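Local coordinates for protein cellulase (Xanthomonas axonopodis pv. citri, PDB 4W7W) that probably hydrolyses internal beta-1,4-glycosidic bonds of cellulose, as a family 5 glycoside hydrolase, and is seen here holding a cello-oligosaccharide, at residues K259-L264 with V292-T297. Sequence-based numbering, arbitrary orientation.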
ATOM      1  N   LYS A 259      -3.829  -4.742  20.317  1.00  9.51           N
ATOM      2  CA  LYS A 259      -2.902  -5.851  20.108  1.00 11.27           C
ATOM      3  C   LYS A 259      -2.800  -6.191  18.611  1.00  9.96           C
ATOM      4  O   LYS A 259      -2.751  -7.354  18.230  1.00 12.55           O
ATOM      5  CB  LYS A 259      -3.316  -7.099  20.928  1.00 13.76           C
ATOM      6  CG  LYS A 259      -3.846  -6.869  22.341  1.00 18.96           C
ATOM      7  CD  LYS A 259      -2.865  -6.105  23.220  1.00 21.33           C
ATOM      8  CE  LYS A 259      -2.888  -6.506  24.703  1.00 21.71           C
ATOM      9  NZ  LYS A 259      -3.525  -5.499  25.607  1.00 17.80           N
ATOM     10  N   GLN A 260      -2.752  -5.142  17.783  1.00  7.79           N
ATOM     11  CA  GLN A 260      -2.642  -5.272  16.329  1.00  7.46           C
ATOM     12  C   GLN A 260      -1.301  -4.729  15.846  1.00  7.00           C
ATOM     13  O   GLN A 260      -0.544  -4.093  16.595  1.00  8.05           O
ATOM     14  CB  GLN A 260      -3.796  -4.531  15.634  1.00  7.75           C
ATOM     15  CG  GLN A 260      -5.201  -4.958  16.059  1.00  8.62           C
ATOM     16  CD  GLN A 260      -5.468  -6.424  15.784  1.00 10.06           C
ATOM     17  OE1 GLN A 260      -5.222  -6.921  14.700  1.00 10.64           O
ATOM     18  NE2 GLN A 260      -5.960  -7.132  16.786  1.00 15.21           N
ATOM     19  N   LYS A 261      -1.045  -4.958  14.557  1.00  6.81           N
ATOM     20  CA  LYS A 261       0.152  -4.484  13.872  1.00  7.22           C
ATOM     21  C   LYS A 261      -0.269  -3.551  12.747  1.00  5.76           C
ATOM     22  O   LYS A 261      -1.355  -3.701  12.185  1.00  6.78           O
ATOM     23  CB  LYS A 261       0.902  -5.658  13.244  1.00  9.45           C
ATOM     24  CG  LYS A 261       1.286  -6.759  14.188  1.00 13.18           C
ATOM     25  CD  LYS A 261       2.335  -6.300  15.149  1.00 16.39           C
ATOM     26  CE  LYS A 261       3.002  -7.511  15.779  1.00 20.63           C
ATOM     27  NZ  LYS A 261       4.204  -7.147  16.550  1.00 27.15           N
ATOM     28  N   GLY A 262       0.643  -2.647  12.387  1.00  5.57           N
ATOM     29  CA  GLY A 262       0.424  -1.652  11.348  1.00  5.83           C
ATOM     30  C   GLY A 262       1.477  -1.672  10.268  1.00  5.40           C
ATOM     31  O   GLY A 262       2.593  -2.158  10.464  1.00  6.19           O
ATOM     32  N   PHE A 263       1.116  -1.084   9.144  1.00  5.06           N
ATOM     33  CA  PHE A 263       2.022  -1.001   8.008  1.00  5.12           C
ATOM     34  C   PHE A 263       1.804   0.332   7.330  1.00  5.11           C
ATOM     35  O   PHE A 263       0.668   0.674   7.019  1.00  5.37           O
ATOM     36  CB  PHE A 263       1.725  -2.160   7.028  1.00  4.87           C
ATOM     37  CG  PHE A 263       2.808  -2.366   6.019  1.00  5.23           C
ATOM     38  CD1 PHE A 263       2.974  -1.501   4.951  1.00  5.93           C
ATOM     39  CD2 PHE A 263       3.698  -3.431   6.167  1.00  7.00           C
ATOM     40  CE1 PHE A 263       4.039  -1.653   4.060  1.00  6.50           C
ATOM     41  CE2 PHE A 263       4.731  -3.605   5.267  1.00  7.87           C
ATOM     42  CZ  PHE A 263       4.921  -2.691   4.234  1.00  7.63           C
ATOM     43  N   LEU A 264       2.877   1.104   7.105  1.00  4.88           N
ATOM     44  CA  LEU A 264       2.748   2.411   6.477  1.00  4.86           C
ATOM     45  C   LEU A 264       2.894   2.205   4.979  1.00  4.75           C
ATOM     46  O   LEU A 264       3.997   2.209   4.432  1.00  5.50           O
ATOM     47  CB  LEU A 264       3.765   3.397   7.044  1.00  5.54           C
ATOM     48  CG  LEU A 264       3.445   4.870   6.786  1.00  6.46           C
ATOM     49  CD1 LEU A 264       2.156   5.343   7.450  1.00  7.50           C
ATOM     50  CD2 LEU A 264       4.614   5.740   7.247  1.00  7.16           C
ATOM     51  N   VAL A 292       4.643  -2.571  17.288  1.00  7.60           N
ATOM     52  CA  VAL A 292       3.406  -2.542  16.516  1.00  7.06           C
ATOM     53  C   VAL A 292       3.604  -2.219  15.038  1.00  6.38           C
ATOM     54  O   VAL A 292       2.776  -2.629  14.239  1.00  7.76           O
ATOM     55  CB  VAL A 292       2.327  -1.611  17.127  1.00  8.12           C
ATOM     56  CG1 VAL A 292       1.903  -2.087  18.511  1.00 10.15           C
ATOM     57  CG2 VAL A 292       2.806  -0.172  17.191  1.00  8.89           C
ATOM     58  N   TRP A 293       4.659  -1.496  14.668  1.00  6.27           N
ATOM     59  CA  TRP A 293       4.910  -1.231  13.246  1.00  6.12           C
ATOM     60  C   TRP A 293       5.639  -2.391  12.604  1.00  6.27           C
ATOM     61  O   TRP A 293       6.772  -2.696  12.978  1.00  7.52           O
ATOM     62  CB  TRP A 293       5.719   0.046  13.060  1.00  6.45           C
ATOM     63  CG  TRP A 293       4.888   1.267  13.288  1.00  6.51           C
ATOM     64  CD1 TRP A 293       4.818   2.014  14.435  1.00  6.87           C
ATOM     65  CD2 TRP A 293       3.955   1.851  12.372  1.00  6.10           C
ATOM     66  NE1 TRP A 293       3.931   3.031  14.272  1.00  6.79           N
ATOM     67  CE2 TRP A 293       3.373   2.955  13.023  1.00  5.88           C
ATOM     68  CE3 TRP A 293       3.555   1.548  11.063  1.00  6.38           C
ATOM     69  CZ2 TRP A 293       2.433   3.770  12.408  1.00  5.97           C
ATOM     70  CZ3 TRP A 293       2.600   2.340  10.458  1.00  6.43           C
ATOM     71  CH2 TRP A 293       2.045   3.442  11.137  1.00  6.06           C
ATOM     72  N   LEU A 294       4.998  -3.021  11.624  1.00  6.43           N
ATOM     73  CA  LEU A 294       5.650  -4.068  10.831  1.00  7.06           C
ATOM     74  C   LEU A 294       6.586  -3.508   9.789  1.00  7.76           C
ATOM     75  O   LEU A 294       7.529  -4.196   9.375  1.00  9.25           O
ATOM     76  CB  LEU A 294       4.648  -4.900  10.085  1.00  9.55           C
ATOM     77  CG  LEU A 294       3.881  -5.910  10.884  1.00 12.36           C
ATOM     78  CD1 LEU A 294       2.940  -6.674   9.952  1.00 12.52           C
ATOM     79  CD2 LEU A 294       4.819  -6.889  11.580  1.00 14.00           C
ATOM     80  N   GLY A 295       6.295  -2.308   9.298  1.00  8.93           N
ATOM     81  CA  GLY A 295       7.137  -1.744   8.263  1.00 10.13           C
ATOM     82  C   GLY A 295       6.440  -0.682   7.466  1.00  6.78           C
ATOM     83  O   GLY A 295       5.378  -0.172   7.861  1.00  6.32           O
ATOM     84  N   TRP A 296       7.075  -0.353   6.347  1.00  5.79           N
ATOM     85  CA  TRP A 296       6.677   0.761   5.533  1.00  5.72           C
ATOM     86  C   TRP A 296       7.161   0.579   4.114  1.00  5.15           C
ATOM     87  O   TRP A 296       8.151  -0.103   3.849  1.00  5.85           O
ATOM     88  CB  TRP A 296       7.225   2.089   6.084  1.00  6.12           C
ATOM     89  CG  TRP A 296       8.681   2.170   6.436  1.00  6.27           C
ATOM     90  CD1 TRP A 296       9.151   2.197   7.708  1.00  7.48           C
ATOM     91  CD2 TRP A 296       9.838   2.322   5.571  1.00  6.38           C
ATOM     92  NE1 TRP A 296      10.508   2.331   7.711  1.00  7.48           N
ATOM     93  CE2 TRP A 296      10.954   2.428   6.419  1.00  7.21           C
ATOM     94  CE3 TRP A 296      10.036   2.416   4.187  1.00  6.51           C
ATOM     95  CZ2 TRP A 296      12.254   2.586   5.923  1.00  8.02           C
ATOM     96  CZ3 TRP A 296      11.337   2.575   3.706  1.00  7.26           C
ATOM     97  CH2 TRP A 296      12.420   2.657   4.571  1.00  8.19           C
ATOM     98  N   THR A 297       6.451   1.244   3.207  1.00  4.85           N
ATOM     99  CA  THR A 297       6.855   1.359   1.806  1.00  4.96           C
ATOM    100  C   THR A 297       6.663   2.800   1.352  1.00  5.00           C
ATOM    101  O   THR A 297       5.567   3.339   1.343  1.00  5.53           O
ATOM    102  CB  THR A 297       6.099   0.383   0.871  1.00  5.16           C
ATOM    103  OG1 THR A 297       4.691   0.344   1.154  1.00  5.28           O
ATOM    104  CG2 THR A 297       6.632  -1.028   1.003  1.00  5.70           C
TER
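Phe263 lies flat against the backbone of Gly295 and Trp296 where strands 262-268 and 293-301, the last two of the (beta/alpha)8 barrel, run side by side in parallel, joined in a beta-alpha-beta unit by helix 273-288. With CG anti to the backbone N (chi1 -165°), the ring swings over the neighbouring strand: Gly295 O sits 3.8 Å above its plane, over the centre, and Trp296 N is offset toward the rim. On the same ring, Phe263 CE2 comes to 4.0 Å from Gly295 C. Its edge meets Thr297, whose OG1 lies in the ring plane, 3.6 Å from Phe263 CE1, and hydrogen-bonds to Gly265 O.

On the opposite sheet face, toward helices 243-258 and 273-288, the Trp293 indole reaches forward along the strand pair, its six-membered ring passing Gly262 to reach Leu264. The indole edge carries this contact: CZ3 is 3.8 Å from Leu264 CB, while NE1 bonds to Thr252 OG1. Leu264 CB also packs on Trp296 CB, and Met286 of helix 273-288 touches all three side chains.

Near the start of the pair, Leu294 CG rests 3.8 Å from Lys261 CB, and the bent lysine chain carries NZ to Asp291 O. Four backbone hydrogen bonds join the strands: Val292 O accepts from Gly262 N, Gly262 O from Leu294 N, Gly295 O from Leu264 N, and Leu264 O from Thr297 N at 2.9 Å.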